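Local coordinates for protein sgbp-b (Bacteroides uniformis, PDB 7K44) that probably binds xyloglucan at the cell surface, as a surface glycan-binding protein of a xyloglucan utilization locus in a human gut commensal, at residues Tyr214-Pro228 with Phe239-Leu251. Numbering follows the deposited sequence.
Sequences YDNIGWFSWGGQAVP and FSDGKCYSISGEL. With CA (calcium ion), chain B.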
ATOM      1  N   TYR A 214      -1.510  13.953  19.015  1.00 19.15           N
ATOM      2  CA  TYR A 214      -1.809  15.379  19.134  1.00 19.99           C
ATOM      3  C   TYR A 214      -3.267  15.661  19.441  1.00 23.80           C
ATOM      4  O   TYR A 214      -3.696  16.826  19.379  1.00 23.78           O
ATOM      5  CB  TYR A 214      -1.362  16.163  17.906  1.00 20.33           C
ATOM      6  CG  TYR A 214       0.122  16.050  17.635  1.00 20.09           C
ATOM      7  CD1 TYR A 214       1.049  16.482  18.577  1.00 18.99           C
ATOM      8  CD2 TYR A 214       0.586  15.538  16.437  1.00 20.06           C
ATOM      9  CE1 TYR A 214       2.413  16.397  18.336  1.00 19.57           C
ATOM     10  CE2 TYR A 214       1.943  15.447  16.169  1.00 18.90           C
ATOM     11  CZ  TYR A 214       2.850  15.886  17.122  1.00 19.43           C
ATOM     12  OH  TYR A 214       4.201  15.836  16.898  1.00 21.51           O
ATOM     13  N   ASP A 215      -4.040  14.620  19.751  1.00 22.13           N
ATOM     14  CA  ASP A 215      -5.440  14.765  20.096  1.00 22.13           C
ATOM     15  C   ASP A 215      -5.570  14.266  21.535  1.00 23.61           C
ATOM     16  O   ASP A 215      -5.239  15.008  22.471  1.00 26.93           O
ATOM     17  CB  ASP A 215      -6.323  14.062  19.061  1.00 22.61           C
ATOM     18  CG  ASP A 215      -6.193  14.683  17.663  1.00 23.98           C
ATOM     19  OD1 ASP A 215      -6.560  15.861  17.496  1.00 26.27           O
ATOM     20  OD2 ASP A 215      -5.716  14.001  16.731  1.00 22.69           O
ATOM     21  N   ASN A 216      -5.974  13.019  21.744  1.00 24.34           N
ATOM     22  CA  ASN A 216      -6.134  12.474  23.083  1.00 26.11           C
ATOM     23  C   ASN A 216      -4.892  11.762  23.619  1.00 26.38           C
ATOM     24  O   ASN A 216      -4.851  11.452  24.813  1.00 27.30           O
ATOM     25  CB  ASN A 216      -7.328  11.512  23.118  1.00 29.28           C
ATOM     26  CG  ASN A 216      -7.214  10.407  22.089  1.00 28.19           C
ATOM     27  OD1 ASN A 216      -6.883  10.659  20.928  1.00 27.63           O
ATOM     28  ND2 ASN A 216      -7.493   9.173  22.504  1.00 33.60           N
ATOM     29  N   ILE A 217      -3.880  11.497  22.789  1.00 23.77           N
ATOM     30  CA  ILE A 217      -2.704  10.722  23.191  1.00 23.56           C
ATOM     31  C   ILE A 217      -1.460  11.579  23.009  1.00 22.24           C
ATOM     32  O   ILE A 217      -1.117  11.957  21.879  1.00 22.51           O
ATOM     33  CB  ILE A 217      -2.554   9.415  22.392  1.00 20.78           C
ATOM     34  CG1 ILE A 217      -3.848   8.607  22.378  1.00 26.13           C
ATOM     35  CG2 ILE A 217      -1.375   8.603  22.958  1.00 23.27           C
ATOM     36  CD1 ILE A 217      -4.277   8.122  23.715  1.00 28.30           C
ATOM     37  N   GLY A 218      -0.763  11.853  24.115  1.00 21.98           N
ATOM     38  CA  GLY A 218       0.461  12.620  24.057  1.00 21.84           C
ATOM     39  C   GLY A 218       0.225  14.102  23.869  1.00 21.41           C
ATOM     40  O   GLY A 218      -0.904  14.603  23.839  1.00 25.52           O
ATOM     41  N   TRP A 219       1.331  14.824  23.738  1.00 21.72           N
ATOM     42  CA  TRP A 219       1.248  16.275  23.646  1.00 21.89           C
ATOM     43  C   TRP A 219       2.492  16.840  22.972  1.00 22.69           C
ATOM     44  O   TRP A 219       3.577  16.261  23.037  1.00 22.25           O
ATOM     45  CB  TRP A 219       1.062  16.895  25.041  1.00 23.02           C
ATOM     46  CG  TRP A 219       2.248  16.716  25.975  1.00 21.75           C
ATOM     47  CD1 TRP A 219       3.296  17.576  26.151  1.00 24.57           C
ATOM     48  CD2 TRP A 219       2.503  15.600  26.839  1.00 27.38           C
ATOM     49  NE1 TRP A 219       4.182  17.069  27.077  1.00 28.69           N
ATOM     50  CE2 TRP A 219       3.718  15.854  27.509  1.00 25.74           C
ATOM     51  CE3 TRP A 219       1.819  14.412  27.112  1.00 30.20           C
ATOM     52  CZ2 TRP A 219       4.267  14.960  28.426  1.00 32.08           C
ATOM     53  CZ3 TRP A 219       2.369  13.522  28.026  1.00 32.37           C
ATOM     54  CH2 TRP A 219       3.579  13.800  28.666  1.00 30.62           C
ATOM     55  N   PHE A 220       2.323  17.995  22.344  1.00 24.02           N
ATOM     56  CA  PHE A 220       3.449  18.783  21.868  1.00 22.62           C
ATOM     57  C   PHE A 220       4.078  19.546  23.032  1.00 23.35           C
ATOM     58  O   PHE A 220       3.376  20.113  23.882  1.00 25.91           O
ATOM     59  CB  PHE A 220       2.958  19.759  20.790  1.00 23.08           C
ATOM     60  CG  PHE A 220       4.042  20.606  20.183  1.00 20.82           C
ATOM     61  CD1 PHE A 220       4.951  20.057  19.300  1.00 19.72           C
ATOM     62  CD2 PHE A 220       4.143  21.961  20.464  1.00 20.89           C
ATOM     63  CE1 PHE A 220       5.953  20.823  18.731  1.00 20.39           C
ATOM     64  CE2 PHE A 220       5.143  22.721  19.884  1.00 21.23           C
ATOM     65  CZ  PHE A 220       6.047  22.151  19.014  1.00 23.01           C
ATOM     66  N   SER A 221       5.408  19.565  23.080  1.00 20.62           N
ATOM     67  CA  SER A 221       6.144  20.267  24.122  1.00 18.48           C
ATOM     68  C   SER A 221       6.762  21.558  23.615  1.00 22.69           C
ATOM     69  O   SER A 221       6.507  22.637  24.171  1.00 23.00           O
ATOM     70  CB  SER A 221       7.230  19.350  24.712  1.00 20.21           C
ATOM     71  OG  SER A 221       7.828  19.968  25.841  1.00 24.03           O
ATOM     72  N   TRP A 222       7.551  21.497  22.554  1.00 20.09           N
ATOM     73  CA  TRP A 222       8.148  22.686  21.965  1.00 18.79           C
ATOM     74  C   TRP A 222       8.766  22.315  20.629  1.00 20.75           C
ATOM     75  O   TRP A 222       8.949  21.136  20.301  1.00 18.91           O
ATOM     76  CB  TRP A 222       9.221  23.320  22.869  1.00 20.62           C
ATOM     77  CG  TRP A 222      10.396  22.430  23.216  1.00 18.21           C
ATOM     78  CD1 TRP A 222      10.446  21.475  24.194  1.00 18.63           C
ATOM     79  CD2 TRP A 222      11.704  22.475  22.639  1.00 19.60           C
ATOM     80  NE1 TRP A 222      11.701  20.910  24.244  1.00 20.47           N
ATOM     81  CE2 TRP A 222      12.482  21.499  23.286  1.00 21.44           C
ATOM     82  CE3 TRP A 222      12.276  23.214  21.597  1.00 27.69           C
ATOM     83  CZ2 TRP A 222      13.809  21.246  22.932  1.00 23.24           C
ATOM     84  CZ3 TRP A 222      13.588  22.972  21.253  1.00 30.83           C
ATOM     85  CH2 TRP A 222      14.342  21.997  21.915  1.00 26.88           C
ATOM     86  N   GLY A 223       9.119  23.342  19.871  1.00 20.33           N
ATOM     87  CA  GLY A 223       9.864  23.122  18.654  1.00 20.28           C
ATOM     88  C   GLY A 223       9.880  24.280  17.690  1.00 17.48           C
ATOM     89  O   GLY A 223       8.862  24.949  17.475  1.00 20.58           O
ATOM     90  N   GLY A 224      11.048  24.532  17.109  1.00 18.51           N
ATOM     91  CA  GLY A 224      11.146  25.543  16.074  1.00 19.71           C
ATOM     92  C   GLY A 224      10.430  25.114  14.806  1.00 21.38           C
ATOM     93  O   GLY A 224      10.405  23.935  14.444  1.00 20.34           O
ATOM     94  N   GLN A 225       9.832  26.094  14.126  1.00 20.96           N
ATOM     95  CA  GLN A 225       9.158  25.906  12.844  1.00 19.58           C
ATOM     96  C   GLN A 225       7.901  25.040  12.933  1.00 19.93           C
ATOM     97  O   GLN A 225       7.406  24.580  11.894  1.00 21.71           O
ATOM     98  CB  GLN A 225      10.095  25.361  11.756  1.00 22.02           C
ATOM     99  CG  GLN A 225      11.461  26.028  11.702  1.00 24.04           C
ATOM    100  CD  GLN A 225      11.381  27.484  11.317  1.00 27.30           C
ATOM    101  OE1 GLN A 225      10.597  27.874  10.443  1.00 32.65           O
ATOM    102  NE2 GLN A 225      12.184  28.302  11.970  1.00 26.75           N
ATOM    103  N   ALA A 226       7.358  24.826  14.132  1.00 20.44           N
ATOM    104  CA  ALA A 226       6.303  23.846  14.378  1.00 20.85           C
ATOM    105  C   ALA A 226       4.982  24.522  14.718  1.00 20.56           C
ATOM    106  O   ALA A 226       4.923  25.356  15.630  1.00 20.49           O
ATOM    107  CB  ALA A 226       6.687  22.909  15.523  1.00 21.40           C
ATOM    108  N   VAL A 227       3.919  24.128  14.021  1.00 20.11           N
ATOM    109  CA  VAL A 227       2.581  24.688  14.224  1.00 19.62           C
ATOM    110  C   VAL A 227       1.545  23.578  14.066  1.00 21.53           C
ATOM    111  O   VAL A 227       1.665  22.757  13.143  1.00 21.99           O
ATOM    112  CB  VAL A 227       2.292  25.838  13.242  1.00 26.07           C
ATOM    113  CG1 VAL A 227       0.926  26.462  13.517  1.00 27.70           C
ATOM    114  CG2 VAL A 227       3.371  26.917  13.304  1.00 28.57           C
ATOM    115  N   PRO A 228       0.523  23.510  14.917  1.00 17.31           N
ATOM    116  CA  PRO A 228      -0.546  22.525  14.718  1.00 20.35           C
ATOM    117  C   PRO A 228      -1.459  22.925  13.578  1.00 22.12           C
ATOM    118  O   PRO A 228      -1.689  24.112  13.319  1.00 21.87           O
ATOM    119  CB  PRO A 228      -1.312  22.565  16.043  1.00 21.15           C
ATOM    120  CG  PRO A 228      -1.088  23.983  16.532  1.00 20.96           C
ATOM    121  CD  PRO A 228       0.331  24.301  16.148  1.00 17.99           C
ATOM    122  N   PHE A 239      -6.644  16.368   4.214  1.00 23.87           N
ATOM    123  CA  PHE A 239      -7.303  15.559   5.219  1.00 22.23           C
ATOM    124  C   PHE A 239      -6.352  15.397   6.391  1.00 20.97           C
ATOM    125  O   PHE A 239      -5.130  15.407   6.222  1.00 22.30           O
ATOM    126  CB  PHE A 239      -7.669  14.178   4.665  1.00 21.35           C
ATOM    127  CG  PHE A 239      -8.530  14.240   3.441  1.00 24.93           C
ATOM    128  CD1 PHE A 239      -9.898  14.384   3.556  1.00 27.48           C
ATOM    129  CD2 PHE A 239      -7.959  14.199   2.193  1.00 27.41           C
ATOM    130  CE1 PHE A 239     -10.691  14.464   2.427  1.00 28.01           C
ATOM    131  CE2 PHE A 239      -8.744  14.270   1.057  1.00 28.41           C
ATOM    132  CZ  PHE A 239     -10.107  14.405   1.185  1.00 30.09           C
ATOM    133  N   SER A 240      -6.926  15.263   7.580  1.00 25.97           N
ATOM    134  CA  SER A 240      -6.124  15.026   8.765  1.00 23.19           C
ATOM    135  C   SER A 240      -6.940  14.241   9.776  1.00 25.03           C
ATOM    136  O   SER A 240      -8.170  14.316   9.806  1.00 25.35           O
ATOM    137  CB  SER A 240      -5.629  16.336   9.392  1.00 21.51           C
ATOM    138  OG  SER A 240      -6.688  17.014  10.059  1.00 24.87           O
ATOM    139  N   ASP A 241      -6.241  13.472  10.602  1.00 21.52           N
ATOM    140  CA  ASP A 241      -6.879  12.769  11.710  1.00 21.41           C
ATOM    141  C   ASP A 241      -6.847  13.727  12.892  1.00 22.83           C
ATOM    142  O   ASP A 241      -5.929  13.721  13.710  1.00 23.21           O
ATOM    143  CB  ASP A 241      -6.116  11.482  11.998  1.00 21.28           C
ATOM    144  CG  ASP A 241      -6.808  10.604  13.014  1.00 30.01           C
ATOM    145  OD1 ASP A 241      -7.814  11.047  13.613  1.00 30.70           O
ATOM    146  OD2 ASP A 241      -6.337   9.460  13.223  1.00 29.38           O
ATOM    147  N   GLY A 242      -7.854  14.592  12.979  1.00 22.49           N
ATOM    148  CA  GLY A 242      -7.783  15.600  14.018  1.00 24.75           C
ATOM    149  C   GLY A 242      -6.594  16.513  13.803  1.00 18.93           C
ATOM    150  O   GLY A 242      -6.251  16.882  12.674  1.00 23.21           O
ATOM    151  N   LYS A 243      -5.957  16.887  14.899  1.00 20.03           N
ATOM    152  CA  LYS A 243      -4.799  17.767  14.846  1.00 20.22           C
ATOM    153  C   LYS A 243      -3.556  16.996  14.431  1.00 20.92           C
ATOM    154  O   LYS A 243      -3.330  15.872  14.884  1.00 20.40           O
ATOM    155  CB  LYS A 243      -4.583  18.376  16.227  1.00 23.24           C
ATOM    156  CG  LYS A 243      -3.505  19.417  16.294  1.00 24.03           C
ATOM    157  CD  LYS A 243      -3.421  19.994  17.706  1.00 25.83           C
ATOM    158  CE  LYS A 243      -4.754  20.557  18.147  1.00 30.50           C
ATOM    159  NZ  LYS A 243      -4.614  21.271  19.447  1.00 28.48           N
ATOM    160  N   CYS A 244      -2.771  17.584  13.532  1.00 20.94           N
ATOM    161  CA  CYS A 244      -1.425  17.112  13.217  1.00 19.98           C
ATOM    162  C   CYS A 244      -0.471  18.280  13.428  1.00 20.98           C
ATOM    163  O   CYS A 244      -0.900  19.400  13.711  1.00 21.19           O
ATOM    164  CB  CYS A 244      -1.331  16.550  11.792  1.00 22.10           C
ATOM    165  SG  CYS A 244      -1.509  17.749  10.473  1.00 21.88           S
ATOM    166  N   TYR A 245       0.832  18.025  13.364  1.00 18.92           N
ATOM    167  CA  TYR A 245       1.825  19.086  13.498  1.00 19.22           C
ATOM    168  C   TYR A 245       2.614  19.255  12.212  1.00 20.17           C
ATOM    169  O   TYR A 245       2.978  18.275  11.550  1.00 20.61           O
ATOM    170  CB  TYR A 245       2.771  18.927  14.714  1.00 18.68           C
ATOM    171  CG  TYR A 245       2.254  19.673  15.923  1.00 18.87           C
ATOM    172  CD1 TYR A 245       1.158  19.199  16.626  1.00 18.43           C
ATOM    173  CD2 TYR A 245       2.824  20.880  16.322  1.00 20.31           C
ATOM    174  CE1 TYR A 245       0.654  19.873  17.726  1.00 20.26           C
ATOM    175  CE2 TYR A 245       2.323  21.575  17.436  1.00 17.74           C
ATOM    176  CZ  TYR A 245       1.237  21.066  18.124  1.00 20.24           C
ATOM    177  OH  TYR A 245       0.694  21.725  19.208  1.00 19.82           O
ATOM    178  N   SER A 246       2.822  20.508  11.833  1.00 19.62           N
ATOM    179  CA  SER A 246       3.606  20.868  10.666  1.00 20.75           C
ATOM    180  C   SER A 246       4.998  21.339  11.054  1.00 19.64           C
ATOM    181  O   SER A 246       5.200  21.946  12.112  1.00 20.84           O
ATOM    182  CB  SER A 246       2.901  21.963   9.860  1.00 22.73           C
ATOM    183  OG  SER A 246       2.929  23.205  10.536  1.00 25.80           O
ATOM    184  N   ILE A 247       5.962  21.034  10.188  1.00 21.05           N
ATOM    185  CA  ILE A 247       7.276  21.672  10.164  1.00 20.18           C
ATOM    186  C   ILE A 247       7.363  22.405   8.832  1.00 23.22           C
ATOM    187  O   ILE A 247       7.219  21.785   7.772  1.00 23.26           O
ATOM    188  CB  ILE A 247       8.400  20.629  10.262  1.00 24.17           C
ATOM    189  CG1 ILE A 247       8.433  20.015  11.660  1.00 25.37           C
ATOM    190  CG2 ILE A 247       9.744  21.240   9.899  1.00 26.34           C
ATOM    191  CD1 ILE A 247       8.982  20.937  12.719  1.00 24.65           C
ATOM    192  N   SER A 248       7.581  23.721   8.871  1.00 23.27           N
ATOM    193  CA  SER A 248       7.519  24.469   7.620  1.00 22.28           C
ATOM    194  C   SER A 248       8.357  25.733   7.721  1.00 23.37           C
ATOM    195  O   SER A 248       8.606  26.250   8.812  1.00 24.59           O
ATOM    196  CB  SER A 248       6.078  24.816   7.230  1.00 26.09           C
ATOM    197  OG  SER A 248       5.562  25.829   8.071  1.00 27.95           O
ATOM    198  N   GLY A 249       8.775  26.229   6.557  1.00 24.30           N
ATOM    199  CA  GLY A 249       9.479  27.488   6.450  1.00 24.56           C
ATOM    200  C   GLY A 249      10.638  27.374   5.490  1.00 28.45           C
ATOM    201  O   GLY A 249      10.769  26.400   4.753  1.00 27.37           O
ATOM    202  N   GLU A 250      11.505  28.383   5.502  1.00 26.67           N
ATOM    203  CA  GLU A 250      12.668  28.411   4.628  1.00 27.30           C
ATOM    204  C   GLU A 250      13.877  27.890   5.393  1.00 26.41           C
ATOM    205  O   GLU A 250      14.211  28.407   6.465  1.00 27.84           O
ATOM    206  CB  GLU A 250      12.928  29.820   4.092  1.00 32.54           C
ATOM    207  CG  GLU A 250      14.009  29.872   3.028  1.00 39.22           C
ATOM    208  CD  GLU A 250      14.198  31.265   2.465  1.00 52.47           C
ATOM    209  OE1 GLU A 250      13.218  31.828   1.934  1.00 63.10           O
ATOM    210  OE2 GLU A 250      15.321  31.803   2.566  1.00 53.08           O
ATOM    211  N   LEU A 251      14.523  26.870   4.839  1.00 27.93           N
ATOM    212  CA  LEU A 251      15.643  26.181   5.470  1.00 26.02           C
ATOM    213  C   LEU A 251      16.896  26.517   4.677  1.00 29.75           C
ATOM    214  O   LEU A 251      17.052  26.075   3.536  1.00 29.54           O
ATOM    215  CB  LEU A 251      15.393  24.672   5.479  1.00 25.06           C
ATOM    216  CG  LEU A 251      16.503  23.761   6.008  1.00 26.49           C
ATOM    217  CD1 LEU A 251      17.053  24.246   7.360  1.00 26.01           C
ATOM    218  CD2 LEU A 251      15.988  22.322   6.115  1.00 25.65           C
TER
HETATM  219 CA    CA B 401      -4.024  13.658  15.117  1.00 20.01          CA
HETATM  220  O   HOH W   1      -5.043  18.614  20.881  1.00 37.85           O
HETATM  221  O   HOH W   2      -7.234  11.321  16.412  1.00 32.59           O
HETATM  222  O   HOH W   3       4.987  24.936  10.529  1.00 24.47           O
HETATM  223  O   HOH W   4      -4.684  11.346  15.268  1.00 21.32           O
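Y245 fills the gap between F220, P228 and Y214, its ring covered on both faces. F220 makes an offset stack on one face, centroids 4.3 Å apart and planes at 20°; P228 CB makes a CH-pi contact on the other, 3.9 Å from the centroid of the Y245 ring. Y214 completes the aromatic cluster: Y245 CD1 sits over the centre of the Y214 ring, 3.3 Å from Y214 CD1, the two planes inclined at 44°. With an alanine at Y245 the ring is gone, and F220 and P228 would probably be left without the surface they share, with one face of Y214 uncovered. The calcium ion ties 214-228 to 239-251 beside this cluster. D215 OD2 binds it at 2.4 Å, alongside D241 O, K243 O and a water, while N213 and D378 complete the site. The other carboxylate oxygen, D215 OD1, takes K243 N through its syn lone pair in a nearly straight bond of 2.9 Å; with OD2 on the metal, both oxygens are held and the carboxylate's rotation is set. Backbone pairing is antiparallel, with V227 and S246 the hydrogen-bonded pair. V227 O accepts S246 N at 2.8 Å and, from the opposite face of its carbonyl plane, S246 OG at 2.9 Å; OG stands between its own backbone N and carbonyl carbon (chi1 71°), which brings it to the V227 carbonyl. One water bridges Q225 O, S246 OG and S248 OG. In the xyloglucan-binding domain, strand 243-248 runs between 226-230 and 371-384, whereas F220 comes from 219-222, an outermost strand of a second antiparallel sheet, so the aromatic cluster packs one sheet against the other.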